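Putative arylalkylamine N-Acetyltransferase 7 (Aedes aegypti, PDB 4FD7) probably transfers an acetyl group to an amine substrate, as a member of the GNAT family of N-acetyltransferases. Local coordinates at residues A[136-141]-A[181-186]. Numbering follows the deposited sequence.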
ATOM      1  N   ALA A 136      12.371   8.408   7.761  1.00 13.37           N
ATOM      2  CA  ALA A 136      12.358   8.855   6.366  1.00 15.14           C
ATOM      3  C   ALA A 136      12.259  10.384   6.220  1.00 16.74           C
ATOM      4  O   ALA A 136      12.775  10.957   5.248  1.00 14.23           O
ATOM      5  CB  ALA A 136      11.238   8.169   5.586  1.00 15.58           C
ATOM      6  N   ASN A 137      11.565  11.032   7.156  1.00 13.09           N
ATOM      7  CA  ASN A 137      11.599  12.490   7.260  1.00 15.52           C
ATOM      8  C   ASN A 137      11.119  13.179   5.967  1.00 17.03           C
ATOM      9  O   ASN A 137      11.669  14.198   5.536  1.00 13.55           O
ATOM     10  CB  ASN A 137      13.028  12.909   7.619  1.00 17.07           C
ATOM     11  CG  ASN A 137      13.145  14.357   8.049  1.00 19.80           C
ATOM     12  OD1 ASN A 137      12.168  14.999   8.466  1.00 21.02           O
ATOM     13  ND2 ASN A 137      14.367  14.880   7.967  1.00 17.60           N
ATOM     14  N   ILE A 138      10.062  12.623   5.378  1.00 16.68           N
ATOM     15  CA  ILE A 138       9.576  13.027   4.052  1.00 15.54           C
ATOM     16  C   ILE A 138       9.228  14.525   3.912  1.00 15.53           C
ATOM     17  O   ILE A 138       9.624  15.177   2.926  1.00 14.77           O
ATOM     18  CB  ILE A 138       8.373  12.144   3.631  1.00 16.23           C
ATOM     19  CG1 ILE A 138       8.792  10.668   3.550  1.00 15.31           C
ATOM     20  CG2 ILE A 138       7.813  12.598   2.297  1.00 14.61           C
ATOM     21  CD1 ILE A 138       9.826  10.379   2.432  1.00 14.41           C
ATOM     22  N   PHE A 139       8.529  15.079   4.897  1.00 15.64           N
ATOM     23  CA  PHE A 139       8.017  16.450   4.774  1.00 14.77           C
ATOM     24  C   PHE A 139       9.135  17.463   4.725  1.00 14.70           C
ATOM     25  O   PHE A 139       9.150  18.326   3.862  1.00 14.97           O
ATOM     26  CB  PHE A 139       7.069  16.809   5.922  1.00 16.73           C
ATOM     27  CG  PHE A 139       5.877  15.908   6.017  1.00 18.07           C
ATOM     28  CD1 PHE A 139       4.833  16.014   5.103  1.00 14.98           C
ATOM     29  CD2 PHE A 139       5.807  14.941   7.007  1.00 18.45           C
ATOM     30  CE1 PHE A 139       3.726  15.176   5.192  1.00 17.23           C
ATOM     31  CE2 PHE A 139       4.698  14.099   7.096  1.00 17.23           C
ATOM     32  CZ  PHE A 139       3.667  14.218   6.179  1.00 17.53           C
ATOM     33  N   ASP A 140      10.090  17.344   5.643  1.00 15.57           N
ATOM     34  CA  ASP A 140      11.224  18.265   5.647  1.00 16.94           C
ATOM     35  C   ASP A 140      12.199  18.016   4.498  1.00 15.68           C
ATOM     36  O   ASP A 140      12.752  18.954   3.944  1.00 16.56           O
ATOM     37  CB  ASP A 140      11.961  18.212   6.982  1.00 18.87           C
ATOM     38  CG  ASP A 140      11.181  18.871   8.105  1.00 20.40           C
ATOM     39  OD1 ASP A 140      10.328  19.733   7.818  1.00 19.65           O
ATOM     40  OD2 ASP A 140      11.439  18.538   9.282  1.00 22.04           O
ATOM     41  N   ARG A 141      12.415  16.753   4.149  1.00 15.86           N
ATOM     42  CA  ARG A 141      13.328  16.422   3.060  1.00 15.47           C
ATOM     43  C   ARG A 141      12.856  16.975   1.725  1.00 16.28           C
ATOM     44  O   ARG A 141      13.668  17.424   0.913  1.00 16.19           O
ATOM     45  CB  ARG A 141      13.524  14.913   2.954  1.00 16.11           C
ATOM     46  CG  ARG A 141      14.675  14.418   3.812  1.00 17.90           C
ATOM     47  CD  ARG A 141      14.898  12.931   3.660  1.00 18.95           C
ATOM     48  NE  ARG A 141      15.105  12.528   2.269  1.00 19.84           N
ATOM     49  CZ  ARG A 141      14.399  11.576   1.664  1.00 20.54           C
ATOM     50  NH1 ARG A 141      13.438  10.939   2.330  1.00 19.59           N
ATOM     51  NH2 ARG A 141      14.644  11.259   0.393  1.00 17.74           N
ATOM     52  N   LEU A 181      -1.003  16.462  -5.779  1.00 16.59           N
ATOM     53  CA  LEU A 181       0.067  16.056  -4.870  1.00 15.26           C
ATOM     54  C   LEU A 181       1.360  15.922  -5.647  1.00 18.44           C
ATOM     55  O   LEU A 181       1.348  15.478  -6.802  1.00 16.23           O
ATOM     56  CB  LEU A 181      -0.288  14.731  -4.191  1.00 16.58           C
ATOM     57  CG  LEU A 181      -1.470  14.730  -3.213  1.00 13.93           C
ATOM     58  CD1 LEU A 181      -1.906  13.294  -2.959  1.00 15.01           C
ATOM     59  CD2 LEU A 181      -1.106  15.404  -1.887  1.00 14.17           C
ATOM     60  N   LYS A 182       2.477  16.280  -5.016  1.00 15.51           N
ATOM     61  CA  LYS A 182       3.776  16.250  -5.702  1.00 19.77           C
ATOM     62  C   LYS A 182       4.514  14.934  -5.495  1.00 18.48           C
ATOM     63  O   LYS A 182       5.444  14.610  -6.231  1.00 18.61           O
ATOM     64  CB  LYS A 182       4.678  17.382  -5.194  1.00 19.05           C
ATOM     65  CG  LYS A 182       4.066  18.788  -5.252  1.00 20.67           C
ATOM     66  CD  LYS A 182       5.118  19.809  -4.814  1.00 25.82           C
ATOM     67  CE  LYS A 182       4.570  21.225  -4.846  1.00 24.08           C
ATOM     68  NZ  LYS A 182       5.663  22.201  -4.579  1.00 30.26           N
ATOM     69  N   LEU A 183       4.102  14.180  -4.482  1.00 15.37           N
ATOM     70  CA  LEU A 183       4.931  13.105  -3.973  1.00 15.28           C
ATOM     71  C   LEU A 183       4.100  11.974  -3.436  1.00 14.04           C
ATOM     72  O   LEU A 183       3.061  12.205  -2.811  1.00 14.35           O
ATOM     73  CB  LEU A 183       5.777  13.650  -2.815  1.00 18.16           C
ATOM     74  CG  LEU A 183       6.876  12.835  -2.160  1.00 19.70           C
ATOM     75  CD1 LEU A 183       8.035  12.584  -3.122  1.00 17.63           C
ATOM     76  CD2 LEU A 183       7.368  13.599  -0.957  1.00 18.18           C
ATOM     77  N   SER A 184       4.562  10.750  -3.676  1.00 14.92           N
ATOM     78  CA  SER A 184       4.056   9.600  -2.925  1.00 12.61           C
ATOM     79  C   SER A 184       5.232   8.997  -2.171  1.00 12.99           C
ATOM     80  O   SER A 184       6.348   9.001  -2.673  1.00 13.04           O
ATOM     81  CB  SER A 184       3.445   8.551  -3.861  1.00 11.78           C
ATOM     82  OG  SER A 184       2.900   7.464  -3.104  1.00 12.07           O
ATOM     83  N   ALA A 185       4.999   8.508  -0.962  1.00 11.87           N
ATOM     84  CA  ALA A 185       6.020   7.739  -0.241  1.00 10.47           C
ATOM     85  C   ALA A 185       5.331   6.633   0.521  1.00 11.27           C
ATOM     86  O   ALA A 185       4.186   6.760   0.915  1.00 14.02           O
ATOM     87  CB  ALA A 185       6.811   8.596   0.707  1.00 11.67           C
ATOM     88  N   THR A 186       6.037   5.537   0.730  1.00 13.20           N
ATOM     89  CA  THR A 186       5.395   4.371   1.314  1.00 15.00           C
ATOM     90  C   THR A 186       6.454   3.497   1.953  1.00 14.43           C
ATOM     91  O   THR A 186       7.623   3.540   1.550  1.00 12.18           O
ATOM     92  CB  THR A 186       4.560   3.624   0.226  1.00 13.84           C
ATOM     93  OG1 THR A 186       3.345   4.350  -0.007  1.00 13.65           O
ATOM     94  CG2 THR A 186       4.206   2.192   0.630  1.00 14.80           C
TER
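Ile138, in the first turn of helix 138-142, sits over strand 183-188 with its CA 7.7 Å from the CA of Ala185, and no hydrogen bond joins the two segments. In this GNAT fold the strand pairs through its backbone with 229-236 along one edge; on the other, Leu183 and Ala185 both hydrogen-bond to the backbone of Leu148, as in parallel pairing, consistent with the GNAT junction where two central parallel strands splay apart. The short helix covers one face. Leu183 and Ala185 point their side chains toward that helix, while those of Ser184 and Thr186 start away from it; the hydroxyls of both hydrogen-bond with Arg172 NH1. Ile138 straddles Leu183 and Ala185. Its branches split the work: CG2, anti to the backbone N, reaches Leu183, and CG1, beside that N (chi1 -61°), carries CD1 to 3.9 Å from Ala185 CB. Tyr147, Tyr232 and Asp205 also pack against Ile138, which is buried. Asn137, with positive phi (59°), separates helix 120-136 from helix 138-142. Arg141 NH1 reaches back to donate to Ala136 O at 3.0 Å, the oxygen lying close to the guanidinium plane, and salt-bridges Asp205. Methyls Ile138 CG2 and Leu183 CD2 press to 3.4 Å, closer than ordinary carbon-carbon contact.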